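Local coordinates for isoflavone reductase (Medicago sativa, PDB 2GAS), which catalyses the NADPH-dependent reduction of isoflavones to chiral isoflavanones, giving the penultimate intermediate of the alfalfa phytoalexin (-)-medicarpin, at residues A[18-23]-A[49-54]. Residues are numbered along the deposited sequence; the frame is centred on the assembly and turned at random.
Sequences IVWASI and IDNYQS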
loop_
_atom_site.group_PDB
_atom_site.type_symbol
_atom_site.label_atom_id
_atom_site.label_comp_id
_atom_site.label_asym_id
_atom_site.label_seq_id
_atom_site.Cartn_x
_atom_site.Cartn_y
_atom_site.Cartn_z
ATOM N N ILE A 18 0.294 -9.225 -4.517
ATOM C CA ILE A 18 -0.110 -9.996 -3.352
ATOM C C ILE A 18 -0.486 -11.394 -3.842
ATOM O O ILE A 18 -0.136 -12.397 -3.214
ATOM C CB ILE A 18 -1.314 -9.333 -2.650
ATOM C CG1 ILE A 18 -0.906 -7.946 -2.160
ATOM C CG2 ILE A 18 -1.777 -10.188 -1.478
ATOM C CD1 ILE A 18 0.158 -7.965 -1.105
ATOM N N VAL A 19 -1.189 -11.459 -4.970
ATOM C CA VAL A 19 -1.569 -12.749 -5.538
ATOM C C VAL A 19 -0.297 -13.532 -5.873
ATOM O O VAL A 19 -0.157 -14.693 -5.492
ATOM C CB VAL A 19 -2.405 -12.590 -6.832
ATOM C CG1 VAL A 19 -2.588 -13.946 -7.500
ATOM C CG2 VAL A 19 -3.764 -11.975 -6.505
ATOM N N TRP A 20 0.638 -12.893 -6.570
ATOM C CA TRP A 20 1.874 -13.582 -6.932
ATOM C C TRP A 20 2.704 -14.010 -5.718
ATOM O O TRP A 20 3.299 -15.087 -5.717
ATOM C CB TRP A 20 2.720 -12.719 -7.875
ATOM C CG TRP A 20 2.119 -12.596 -9.256
ATOM C CD1 TRP A 20 1.485 -13.581 -9.961
ATOM C CD2 TRP A 20 2.123 -11.441 -10.099
ATOM N NE1 TRP A 20 1.092 -13.110 -11.190
ATOM C CE2 TRP A 20 1.473 -11.799 -11.302
ATOM C CE3 TRP A 20 2.614 -10.132 -9.958
ATOM C CZ2 TRP A 20 1.300 -10.897 -12.361
ATOM C CZ3 TRP A 20 2.440 -9.235 -11.011
ATOM C CH2 TRP A 20 1.788 -9.624 -12.198
ATOM N N ALA A 21 2.744 -13.180 -4.679
ATOM C CA ALA A 21 3.516 -13.531 -3.492
ATOM C C ALA A 21 2.867 -14.711 -2.770
ATOM O O ALA A 21 3.552 -15.548 -2.186
ATOM C CB ALA A 21 3.626 -12.325 -2.548
ATOM N N SER A 22 1.541 -14.777 -2.814
ATOM C CA SER A 22 0.829 -15.863 -2.159
ATOM C C SER A 22 1.179 -17.169 -2.870
ATOM O O SER A 22 1.454 -18.181 -2.224
ATOM C CB SER A 22 -0.679 -15.607 -2.198
ATOM O OG SER A 22 -1.384 -16.604 -1.475
ATOM N N ILE A 23 1.184 -17.134 -4.199
ATOM C CA ILE A 23 1.529 -18.317 -4.986
ATOM C C ILE A 23 2.977 -18.718 -4.717
ATOM O O ILE A 23 3.278 -19.897 -4.534
ATOM C CB ILE A 23 1.370 -18.057 -6.505
ATOM C CG1 ILE A 23 -0.113 -18.006 -6.883
ATOM C CG2 ILE A 23 2.101 -19.133 -7.305
ATOM C CD1 ILE A 23 -0.880 -19.286 -6.610
ATOM N N ILE A 49 -5.752 -12.530 -15.233
ATOM C CA ILE A 49 -6.555 -13.698 -14.887
ATOM C C ILE A 49 -6.000 -14.981 -15.509
ATOM O O ILE A 49 -5.962 -16.027 -14.855
ATOM C CB ILE A 49 -8.023 -13.513 -15.321
ATOM C CG1 ILE A 49 -8.629 -12.307 -14.595
ATOM C CG2 ILE A 49 -8.821 -14.776 -15.016
ATOM C CD1 ILE A 49 -8.645 -12.432 -13.089
ATOM N N ASP A 50 -5.574 -14.906 -16.766
ATOM C CA ASP A 50 -5.011 -16.076 -17.435
ATOM C C ASP A 50 -3.752 -16.515 -16.699
ATOM O O ASP A 50 -3.536 -17.709 -16.473
ATOM C CB ASP A 50 -4.646 -15.760 -18.884
ATOM C CG ASP A 50 -5.852 -15.725 -19.803
ATOM O OD1 ASP A 50 -6.953 -16.144 -19.377
ATOM O OD2 ASP A 50 -5.685 -15.290 -20.963
ATOM N N ASN A 51 -2.920 -15.544 -16.336
ATOM C CA ASN A 51 -1.690 -15.837 -15.624
ATOM C C ASN A 51 -1.993 -16.497 -14.285
ATOM O O ASN A 51 -1.383 -17.505 -13.927
ATOM C CB ASN A 51 -0.874 -14.555 -15.412
ATOM C CG ASN A 51 0.374 -14.796 -14.587
ATOM O OD1 ASN A 51 0.339 -14.743 -13.361
ATOM N ND2 ASN A 51 1.482 -15.086 -15.260
ATOM N N TYR A 52 -2.943 -15.931 -13.549
ATOM C CA TYR A 52 -3.323 -16.478 -12.255
ATOM C C TYR A 52 -3.767 -17.932 -12.383
ATOM O O TYR A 52 -3.322 -18.793 -11.628
ATOM C CB TYR A 52 -4.464 -15.656 -11.643
ATOM C CG TYR A 52 -4.110 -14.221 -11.308
ATOM C CD1 TYR A 52 -5.107 -13.320 -10.935
ATOM C CD2 TYR A 52 -2.794 -13.757 -11.372
ATOM C CE1 TYR A 52 -4.808 -11.992 -10.639
ATOM C CE2 TYR A 52 -2.482 -12.422 -11.077
ATOM C CZ TYR A 52 -3.502 -11.547 -10.715
ATOM O OH TYR A 52 -3.221 -10.216 -10.469
ATOM N N GLN A 53 -4.641 -18.207 -13.344
ATOM C CA GLN A 53 -5.116 -19.573 -13.526
ATOM C C GLN A 53 -3.994 -20.535 -13.906
ATOM O O GLN A 53 -3.998 -21.694 -13.480
ATOM C CB GLN A 53 -6.234 -19.610 -14.572
ATOM C CG GLN A 53 -7.507 -18.924 -14.094
ATOM C CD GLN A 53 -8.712 -19.239 -14.958
ATOM O OE1 GLN A 53 -8.735 -18.935 -16.146
ATOM N NE2 GLN A 53 -9.720 -19.857 -14.356
ATOM N N SER A 54 -3.029 -20.062 -14.691
ATOM C CA SER A 54 -1.914 -20.915 -15.093
ATOM C C SER A 54 -1.030 -21.251 -13.893
ATOM O O SER A 54 -0.275 -22.224 -13.926
ATOM C CB SER A 54 -1.071 -20.236 -16.180
ATOM O OG SER A 54 -0.307 -19.161 -15.658
#
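Tyr52 reaches from helix 42-54 to Val19 and Trp20 on helix 15-25, and its ring lies between the helices, where the axes of segments 18-23 and 49-54 approach to 11.2 Å. From CB, CG lies anti to the carbonyl carbon (chi1 -64°), which swings the ring across to the other helix. Val19 CG1 lies over the ring centre, almost equally far from CG, CD2, CE2 and CZ; this methyl sits 3.9 Å from the Tyr52 ring centroid and 11° off the normal, a CH-pi contact over the face. Farther out, Tyr52 CE2 lies 3.6 Å from Trp20 NE1, and the ring directs its edge to the face of the five-membered ring of Trp20 in an offset edge-to-face pair, planes 79° apart. CZ also meets Val19 CB, and at the tip OH hydrogen-bonds to Pro10 O, a residue of the inferred NADP(+)-binding loop. Trp20 NE1 itself donates to Asn51 OD1 at 2.8 Å; the bond is fairly straight and near the indole plane, although NE1 stands above the amide's carbonyl plane. A leucine in place of Trp20 would probably leave Asn51 OD1 without this donor and the Tyr52 edge without its aromatic partner. The nearly parallel helix segments pack side by side in this Rossmann-type domain, with Val19 touching Ile7 of strand 5-8 and Ile49 reaching Leu59 of strand 58-61.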